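Local coordinates for protein leucine aminopeptidase (Fimbriiglobus ruber, PDB 7D1B) that is a zinc-binding glutaminyl cyclase of peptidase family M28, probably converting N-terminal glutamine of peptides to pyroglutamate, at residues Val93-Arg105 with Glu200-Ala212. Sequence-based numbering, arbitrary orientation.
Sequences VRQEFKVRQRSQR and EGDKYFFGSEHFA
The rings of Phe97 and His210 lie in an offset stack, centroids 3.9 Å apart and planes only 5° from parallel, each residue's CB reaching over the other's ring. At the imidazole edge sits Gln95 OE1, whose hydrogen bond goes to Asn112 of the adjacent strand. Next along, Val99 CG2 stands over the centre of one face of Phe206, 3.7 Å from the ring centroid, while the Gln101 amide meets the edge of that ring. Alternate residues of edge strand 91-99 thus pack on helix 206-218, at one margin of the mixed sheet of the M28 zinc-peptidase fold. Setting CG between the backbone N and carbonyl carbon (chi1 62°) lays the Phe97 ring over a face of the imidazole.

Past the strand, a type I turn from Gln101 to Gln104 binds the extended chain that leads into the helix. The Gln101 side chain, bent at its second torsion, bridges the two: OE1 accepts from Lys203 N at 2.9 Å, from above the carbonyl plane, and from Arg102 N on an in-plane lone pair. Its NE2 gives a nearly straight bond (175°) to Lys203 O and another to Tyr189 O, next to the zinc ligand Glu188. With an alanine here, Lys203 N and O and Arg102 N would probably lose these mates, and a gap would open beside the Asp202 carboxylate, on which the amide stacks.

That carboxylate holds the turn, receiving Ser103 N on OD1, while OD2 takes the Ser103 hydroxyl on its syn lone pair; OD2 also accepts from the backbone NH groups of Leu191 and Asp192. Lys203 CB lies over one face of the Arg102 guanidinium; at its edge, NH1 donates to Gly201 O at 2.8 Å.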
ATOM      1  N   VAL A  93      16.109  -1.803   0.777  1.00 15.01           N
ATOM      2  CA  VAL A  93      16.779  -0.920  -0.170  1.00 16.42           C
ATOM      3  C   VAL A  93      15.992   0.376  -0.255  1.00 15.19           C
ATOM      4  O   VAL A  93      14.759   0.383  -0.187  1.00 16.36           O
ATOM      5  CB  VAL A  93      16.974  -1.599  -1.549  1.00 22.23           C
ATOM      6  CG1 VAL A  93      17.311  -0.604  -2.643  0.70 22.53           C
ATOM      7  CG2 VAL A  93      18.057  -2.673  -1.460  0.70 24.20           C
ATOM      8  N   ARG A  94      16.715   1.474  -0.397  1.00 15.92           N
ATOM      9  CA  ARG A  94      16.140   2.797  -0.598  1.00 16.45           C
ATOM     10  C   ARG A  94      16.220   3.174  -2.070  1.00 16.21           C
ATOM     11  O   ARG A  94      17.244   2.940  -2.718  1.00 19.67           O
ATOM     12  CB  ARG A  94      16.931   3.821   0.216  1.00 18.21           C
ATOM     13  CG  ARG A  94      16.876   3.588   1.720  1.00 19.04           C
ATOM     14  CD  ARG A  94      17.900   4.437   2.469  1.00 22.00           C
ATOM     15  NE  ARG A  94      17.684   5.863   2.277  1.00 23.49           N
ATOM     16  CZ  ARG A  94      16.876   6.610   3.025  1.00 25.17           C
ATOM     17  NH1 ARG A  94      16.192   6.071   4.029  1.00 26.00           N
ATOM     18  NH2 ARG A  94      16.746   7.904   2.756  1.00 27.81           N
ATOM     19  N   GLN A  95      15.161   3.775  -2.596  1.00 15.14           N
ATOM     20  CA  GLN A  95      15.205   4.407  -3.913  1.00 15.32           C
ATOM     21  C   GLN A  95      15.060   5.897  -3.668  1.00 14.77           C
ATOM     22  O   GLN A  95      13.950   6.387  -3.442  1.00 15.09           O
ATOM     23  CB  GLN A  95      14.093   3.950  -4.847  1.00 17.66           C
ATOM     24  CG  GLN A  95      13.972   2.500  -5.094  1.00 18.66           C
ATOM     25  CD  GLN A  95      12.963   2.206  -6.211  1.00 17.28           C
ATOM     26  OE1 GLN A  95      11.906   2.867  -6.346  1.00 17.40           O
ATOM     27  NE2 GLN A  95      13.297   1.218  -7.036  1.00 19.21           N
ATOM     28  N   GLU A  96      16.178   6.611  -3.697  1.00 15.57           N
ATOM     29  CA  GLU A  96      16.199   8.033  -3.401  1.00 15.94           C
ATOM     30  C   GLU A  96      16.130   8.826  -4.696  1.00 15.70           C
ATOM     31  O   GLU A  96      16.815   8.501  -5.668  1.00 17.75           O
ATOM     32  CB  GLU A  96      17.493   8.382  -2.660  1.00 17.63           C
ATOM     33  CG  GLU A  96      17.636   7.672  -1.311  1.00 20.01           C
ATOM     34  CD  GLU A  96      18.936   7.991  -0.597  1.00 25.09           C
ATOM     35  OE1 GLU A  96      19.849   8.597  -1.209  1.00 27.53           O
ATOM     36  OE2 GLU A  96      19.038   7.634   0.593  1.00 28.29           O
ATOM     37  N   PHE A  97      15.327   9.886  -4.701  1.00 15.75           N
ATOM     38  CA  PHE A  97      15.200  10.730  -5.882  1.00 15.10           C
ATOM     39  C   PHE A  97      14.690  12.096  -5.446  1.00 15.64           C
ATOM     40  O   PHE A  97      14.325  12.297  -4.291  1.00 17.62           O
ATOM     41  CB  PHE A  97      14.328  10.075  -6.967  1.00 16.53           C
ATOM     42  CG  PHE A  97      12.894   9.806  -6.554  1.00 15.69           C
ATOM     43  CD1 PHE A  97      12.565   8.728  -5.742  1.00 16.64           C
ATOM     44  CD2 PHE A  97      11.868  10.617  -7.030  1.00 16.74           C
ATOM     45  CE1 PHE A  97      11.232   8.491  -5.394  1.00 16.72           C
ATOM     46  CE2 PHE A  97      10.547  10.381  -6.702  1.00 16.78           C
ATOM     47  CZ  PHE A  97      10.222   9.325  -5.889  1.00 16.65           C
ATOM     48  N   LYS A  98      14.703  13.052  -6.372  1.00 15.76           N
ATOM     49  CA  LYS A  98      14.214  14.397  -6.098  1.00 16.08           C
ATOM     50  C   LYS A  98      13.184  14.768  -7.142  1.00 15.10           C
ATOM     51  O   LYS A  98      13.299  14.384  -8.307  1.00 17.30           O
ATOM     52  CB  LYS A  98      15.336  15.445  -6.172  1.00 19.77           C
ATOM     53  CG  LYS A  98      16.395  15.282  -5.106  1.00 23.36           C
ATOM     54  CD  LYS A  98      17.481  16.336  -5.278  1.00 28.06           C
ATOM     55  CE  LYS A  98      18.725  16.007  -4.468  1.00 33.71           C
ATOM     56  NZ  LYS A  98      18.551  16.305  -3.017  1.00 37.47           N
ATOM     57  N   VAL A  99      12.175  15.532  -6.722  1.00 14.50           N
ATOM     58  CA  VAL A  99      11.181  16.042  -7.659  1.00 14.60           C
ATOM     59  C   VAL A  99      10.883  17.487  -7.299  1.00 14.06           C
ATOM     60  O   VAL A  99      11.242  17.967  -6.230  1.00 16.25           O
ATOM     61  CB  VAL A  99       9.870  15.218  -7.673  1.00 16.57           C
ATOM     62  CG1 VAL A  99      10.154  13.771  -8.000  1.00 20.95           C
ATOM     63  CG2 VAL A  99       9.135  15.330  -6.345  1.00 17.67           C
ATOM     64  N   ARG A 100      10.202  18.176  -8.208  1.00 13.28           N
ATOM     65  CA  ARG A 100       9.646  19.499  -7.937  1.00 13.02           C
ATOM     66  C   ARG A 100       8.129  19.378  -7.997  1.00 13.11           C
ATOM     67  O   ARG A 100       7.566  19.097  -9.056  1.00 14.86           O
ATOM     68  CB  ARG A 100      10.130  20.536  -8.957  1.00 13.02           C
ATOM     69  CG  ARG A 100       9.647  21.926  -8.599  1.00 12.73           C
ATOM     70  CD  ARG A 100       9.959  22.967  -9.674  1.00 12.52           C
ATOM     71  NE  ARG A 100       9.256  22.727 -10.941  1.00 11.71           N
ATOM     72  CZ  ARG A 100       7.981  23.032 -11.169  1.00 10.98           C
ATOM     73  NH1 ARG A 100       7.227  23.561 -10.199  1.00 12.03           N
ATOM     74  NH2 ARG A 100       7.456  22.809 -12.370  1.00 12.34           N
ATOM     75  N   GLN A 101       7.464  19.598  -6.869  1.00 12.85           N
ATOM     76  CA  GLN A 101       6.007  19.606  -6.901  1.00 12.64           C
ATOM     77  C   GLN A 101       5.531  20.856  -7.648  1.00 12.13           C
ATOM     78  O   GLN A 101       6.198  21.891  -7.642  1.00 12.66           O
ATOM     79  CB  GLN A 101       5.472  19.543  -5.472  1.00 13.45           C
ATOM     80  CG  GLN A 101       3.952  19.495  -5.314  1.00 13.38           C
ATOM     81  CD  GLN A 101       3.283  18.381  -6.109  1.00 12.79           C
ATOM     82  OE1 GLN A 101       3.159  18.465  -7.330  1.00 13.17           O
ATOM     83  NE2 GLN A 101       2.849  17.324  -5.421  1.00 13.23           N
ATOM     84  N   ARG A 102       4.377  20.757  -8.320  1.00 12.58           N
ATOM     85  CA  ARG A 102       3.964  21.776  -9.284  1.00 12.56           C
ATOM     86  C   ARG A 102       3.913  23.166  -8.678  1.00 12.87           C
ATOM     87  O   ARG A 102       4.325  24.138  -9.320  1.00 13.72           O
ATOM     88  CB  ARG A 102       2.598  21.442  -9.864  1.00 13.19           C
ATOM     89  CG  ARG A 102       2.554  20.177 -10.710  1.00 13.04           C
ATOM     90  CD  ARG A 102       1.138  19.967 -11.222  1.00 13.78           C
ATOM     91  NE  ARG A 102       1.034  18.767 -12.037  1.00 13.47           N
ATOM     92  CZ  ARG A 102      -0.037  17.979 -12.063  1.00 14.19           C
ATOM     93  NH1 ARG A 102      -1.090  18.241 -11.300  1.00 15.49           N
ATOM     94  NH2 ARG A 102      -0.031  16.907 -12.834  1.00 15.29           N
ATOM     95  N   SER A 103       3.394  23.290  -7.455  1.00 13.06           N
ATOM     96  CA  SER A 103       3.171  24.574  -6.809  1.00 14.05           C
ATOM     97  C   SER A 103       4.429  25.145  -6.181  1.00 14.00           C
ATOM     98  O   SER A 103       4.370  26.262  -5.661  1.00 16.36           O
ATOM     99  CB  SER A 103       2.092  24.420  -5.727  1.00 15.81           C
ATOM    100  OG  SER A 103       2.528  23.526  -4.708  1.00 16.01           O
ATOM    101  N   GLN A 104       5.558  24.430  -6.226  1.00 13.91           N
ATOM    102  CA  GLN A 104       6.777  24.809  -5.525  1.00 14.24           C
ATOM    103  C   GLN A 104       7.930  25.030  -6.490  1.00 12.71           C
ATOM    104  O   GLN A 104       7.943  24.485  -7.589  1.00 14.41           O
ATOM    105  CB  GLN A 104       7.175  23.696  -4.552  1.00 17.89           C
ATOM    106  CG  GLN A 104       6.014  23.257  -3.649  1.00 20.40           C
ATOM    107  CD  GLN A 104       5.496  24.385  -2.750  1.00 23.53           C
ATOM    108  OE1 GLN A 104       6.264  25.006  -2.014  1.00 26.29           O
ATOM    109  NE2 GLN A 104       4.191  24.641  -2.801  1.00 23.82           N
ATOM    110  N   ARG A 105       8.930  25.809  -6.062  1.00 13.88           N
ATOM    111  CA  ARG A 105      10.199  25.830  -6.785  1.00 13.63           C
ATOM    112  C   ARG A 105      11.232  24.902  -6.182  1.00 13.55           C
ATOM    113  O   ARG A 105      12.097  24.398  -6.907  1.00 15.45           O
ATOM    114  CB  ARG A 105      10.776  27.241  -6.857  1.00 14.20           C
ATOM    115  CG  ARG A 105       9.931  28.157  -7.672  1.00 14.31           C
ATOM    116  CD  ARG A 105      10.722  29.359  -8.128  1.00 15.39           C
ATOM    117  NE  ARG A 105      10.007  30.013  -9.214  1.00 16.45           N
ATOM    118  CZ  ARG A 105       8.991  30.850  -9.017  1.00 14.52           C
ATOM    119  NH1 ARG A 105       8.623  31.151  -7.775  1.00 16.24           N
ATOM    120  NH2 ARG A 105       8.303  31.379 -10.030  1.00 16.14           N
ATOM    121  N   GLU A 200      -6.203  22.170 -11.573  1.00 44.97           N
ATOM    122  CA  GLU A 200      -5.827  20.789 -11.259  1.00 40.76           C
ATOM    123  C   GLU A 200      -5.087  20.633  -9.928  1.00 34.75           C
ATOM    124  O   GLU A 200      -5.275  19.628  -9.233  1.00 38.19           O
ATOM    125  CB  GLU A 200      -4.980  20.213 -12.397  1.00 43.39           C
ATOM    126  CG  GLU A 200      -4.495  18.778 -12.182  1.00 45.25           C
ATOM    127  CD  GLU A 200      -5.572  17.855 -11.630  1.00 47.74           C
ATOM    128  OE1 GLU A 200      -6.663  17.771 -12.238  1.00 49.32           O
ATOM    129  OE2 GLU A 200      -5.325  17.211 -10.586  1.00 48.22           O
ATOM    130  N   GLY A 201      -4.267  21.598  -9.546  1.00 23.69           N
ATOM    131  CA  GLY A 201      -3.521  21.480  -8.314  1.00 18.89           C
ATOM    132  C   GLY A 201      -2.266  20.639  -8.498  1.00 14.96           C
ATOM    133  O   GLY A 201      -1.767  20.398  -9.614  1.00 15.86           O
ATOM    134  N   ASP A 202      -1.725  20.213  -7.363  1.00 14.04           N
ATOM    135  CA  ASP A 202      -0.490  19.444  -7.308  1.00 12.86           C
ATOM    136  C   ASP A 202      -0.600  18.021  -7.856  1.00 12.76           C
ATOM    137  O   ASP A 202      -1.689  17.438  -7.976  1.00 13.95           O
ATOM    138  CB  ASP A 202       0.102  19.515  -5.909  1.00 13.43           C
ATOM    139  CG  ASP A 202       0.823  20.818  -5.641  1.00 13.25           C
ATOM    140  OD1 ASP A 202       1.200  21.512  -6.618  1.00 14.43           O
ATOM    141  OD2 ASP A 202       1.010  21.149  -4.449  1.00 13.77           O
ATOM    142  N   LYS A 203       0.570  17.456  -8.167  1.00 12.92           N
ATOM    143  CA  LYS A 203       0.718  16.159  -8.815  1.00 12.89           C
ATOM    144  C   LYS A 203       0.781  15.015  -7.809  1.00 11.96           C
ATOM    145  O   LYS A 203       1.406  15.135  -6.754  1.00 12.27           O
ATOM    146  CB  LYS A 203       2.018  16.187  -9.628  1.00 13.46           C
ATOM    147  CG  LYS A 203       2.344  14.881 -10.320  1.00 14.93           C
ATOM    148  CD  LYS A 203       3.528  15.009 -11.281  1.00 17.10           C
ATOM    149  CE  LYS A 203       4.120  13.630 -11.631  1.00 19.32           C
ATOM    150  NZ  LYS A 203       3.115  12.692 -12.223  1.00 24.54           N
ATOM    151  N   TYR A 204       0.184  13.889  -8.187  1.00 12.66           N
ATOM    152  CA  TYR A 204       0.167  12.646  -7.423  1.00 12.58           C
ATOM    153  C   TYR A 204       1.171  11.645  -7.990  1.00 12.75           C
ATOM    154  O   TYR A 204       1.602  11.740  -9.144  1.00 13.85           O
ATOM    155  CB  TYR A 204      -1.233  12.023  -7.505  1.00 13.30           C
ATOM    156  CG  TYR A 204      -2.297  12.738  -6.730  1.00 13.10           C
ATOM    157  CD1 TYR A 204      -2.824  13.949  -7.163  1.00 14.89           C
ATOM    158  CD2 TYR A 204      -2.828  12.158  -5.579  1.00 14.87           C
ATOM    159  CE1 TYR A 204      -3.837  14.586  -6.442  1.00 15.28           C
ATOM    160  CE2 TYR A 204      -3.823  12.778  -4.856  1.00 16.34           C
ATOM    161  CZ  TYR A 204      -4.335  13.983  -5.293  1.00 15.64           C
ATOM    162  OH  TYR A 204      -5.336  14.558  -4.543  1.00 17.34           O
ATOM    163  N   PHE A 205       1.515  10.653  -7.163  1.00 12.49           N
ATOM    164  CA  PHE A 205       2.121   9.401  -7.626  1.00 12.56           C
ATOM    165  C   PHE A 205       3.603   9.493  -7.982  1.00 12.13           C
ATOM    166  O   PHE A 205       4.087   8.700  -8.801  1.00 13.28           O
ATOM    167  CB  PHE A 205       1.336   8.729  -8.776  1.00 13.04           C
ATOM    168  CG  PHE A 205      -0.142   8.702  -8.543  1.00 12.73           C
ATOM    169  CD1 PHE A 205      -0.661   8.238  -7.331  1.00 13.72           C
ATOM    170  CD2 PHE A 205      -1.020   9.175  -9.507  1.00 13.66           C
ATOM    171  CE1 PHE A 205      -2.021   8.259  -7.094  1.00 13.95           C
ATOM    172  CE2 PHE A 205      -2.396   9.192  -9.283  1.00 14.15           C
ATOM    173  CZ  PHE A 205      -2.893   8.748  -8.078  1.00 14.70           C
ATOM    174  N   PHE A 206       4.369  10.376  -7.335  1.00 12.29           N
ATOM    175  CA  PHE A 206       5.793  10.452  -7.663  1.00 13.45           C
ATOM    176  C   PHE A 206       6.512   9.134  -7.407  1.00 12.68           C
ATOM    177  O   PHE A 206       7.341   8.704  -8.217  1.00 13.15           O
ATOM    178  CB  PHE A 206       6.467  11.553  -6.859  1.00 13.22           C
ATOM    179  CG  PHE A 206       6.141  12.946  -7.312  1.00 13.52           C
ATOM    180  CD1 PHE A 206       6.593  13.417  -8.543  1.00 15.13           C
ATOM    181  CD2 PHE A 206       5.438  13.810  -6.480  1.00 14.34           C
ATOM    182  CE1 PHE A 206       6.328  14.735  -8.945  1.00 16.18           C
ATOM    183  CE2 PHE A 206       5.186  15.118  -6.876  1.00 16.66           C
ATOM    184  CZ  PHE A 206       5.631  15.569  -8.098  1.00 16.74           C
ATOM    185  N   GLY A 207       6.233   8.494  -6.269  1.00 12.31           N
ATOM    186  CA  GLY A 207       6.964   7.288  -5.897  1.00 12.85           C
ATOM    187  C   GLY A 207       6.643   6.091  -6.769  1.00 12.08           C
ATOM    188  O   GLY A 207       7.546   5.373  -7.206  1.00 12.50           O
ATOM    189  N   SER A 208       5.350   5.847  -7.039  1.00 11.96           N
ATOM    190  CA  SER A 208       5.027   4.714  -7.893  1.00 11.87           C
ATOM    191  C   SER A 208       5.508   4.935  -9.323  1.00 11.94           C
ATOM    192  O   SER A 208       5.963   3.991  -9.976  1.00 12.71           O
ATOM    193  CB  SER A 208       3.541   4.366  -7.818  1.00 12.31           C
ATOM    194  OG  SER A 208       2.709   5.469  -8.159  1.00 12.26           O
ATOM    195  N   GLU A 209       5.427   6.174  -9.828  1.00 12.04           N
ATOM    196  CA  GLU A 209       5.951   6.447 -11.165  1.00 13.41           C
ATOM    197  C   GLU A 209       7.453   6.221 -11.206  1.00 13.11           C
ATOM    198  O   GLU A 209       7.966   5.623 -12.161  1.00 14.59           O
ATOM    199  CB  GLU A 209       5.567   7.853 -11.616  1.00 14.24           C
ATOM    200  CG  GLU A 209       4.079   7.903 -11.907  1.00 14.27           C
ATOM    201  CD  GLU A 209       3.552   9.265 -12.287  1.00 15.79           C
ATOM    202  OE1 GLU A 209       4.355  10.196 -12.472  1.00 18.50           O
ATOM    203  OE2 GLU A 209       2.315   9.391 -12.417  1.00 16.27           O
ATOM    204  N   HIS A 210       8.174   6.659 -10.164  1.00 13.45           N
ATOM    205  CA  HIS A 210       9.618   6.460 -10.123  1.00 14.22           C
ATOM    206  C   HIS A 210       9.955   4.974 -10.113  1.00 13.88           C
ATOM    207  O   HIS A 210      10.824   4.508 -10.863  1.00 15.04           O
ATOM    208  CB  HIS A 210      10.207   7.145  -8.893  1.00 15.16           C
ATOM    209  CG  HIS A 210      11.692   7.025  -8.808  1.00 16.17           C
ATOM    210  ND1 HIS A 210      12.536   7.865  -9.498  1.00 18.77           N
ATOM    211  CD2 HIS A 210      12.485   6.163  -8.126  1.00 18.59           C
ATOM    212  CE1 HIS A 210      13.787   7.523  -9.248  1.00 20.13           C
ATOM    213  NE2 HIS A 210      13.786   6.490  -8.427  1.00 20.28           N
ATOM    214  N   PHE A 211       9.269   4.213  -9.267  1.00 13.07           N
ATOM    215  CA  PHE A 211       9.519   2.784  -9.169  1.00 13.75           C
ATOM    216  C   PHE A 211       9.233   2.099 -10.496  1.00 13.15           C
ATOM    217  O   PHE A 211      10.031   1.281 -10.972  1.00 14.14           O
ATOM    218  CB  PHE A 211       8.624   2.211  -8.073  1.00 13.50           C
ATOM    219  CG  PHE A 211       8.775   0.722  -7.892  1.00 12.89           C
ATOM    220  CD1 PHE A 211       9.717   0.206  -7.021  1.00 14.00           C
ATOM    221  CD2 PHE A 211       7.982  -0.157  -8.615  1.00 14.73           C
ATOM    222  CE1 PHE A 211       9.864  -1.183  -6.880  1.00 14.67           C
ATOM    223  CE2 PHE A 211       8.109  -1.543  -8.470  1.00 15.27           C
ATOM    224  CZ  PHE A 211       9.065  -2.046  -7.602  1.00 15.02           C
ATOM    225  N   ALA A 212       8.083   2.407 -11.103  1.00 13.31           N
ATOM    226  CA  ALA A 212       7.705   1.743 -12.339  1.00 14.48           C
ATOM    227  C   ALA A 212       8.672   2.092 -13.458  1.00 15.23           C
ATOM    228  O   ALA A 212       9.067   1.221 -14.235  1.00 16.91           O
ATOM    229  CB  ALA A 212       6.279   2.125 -12.717  1.00 15.79           C
TER
HETATM  230  O   HOH W   1      12.348   0.488  -9.614  1.00 18.87           O
HETATM  231  O   HOH W   2      16.302   6.087  -7.187  1.00 32.58           O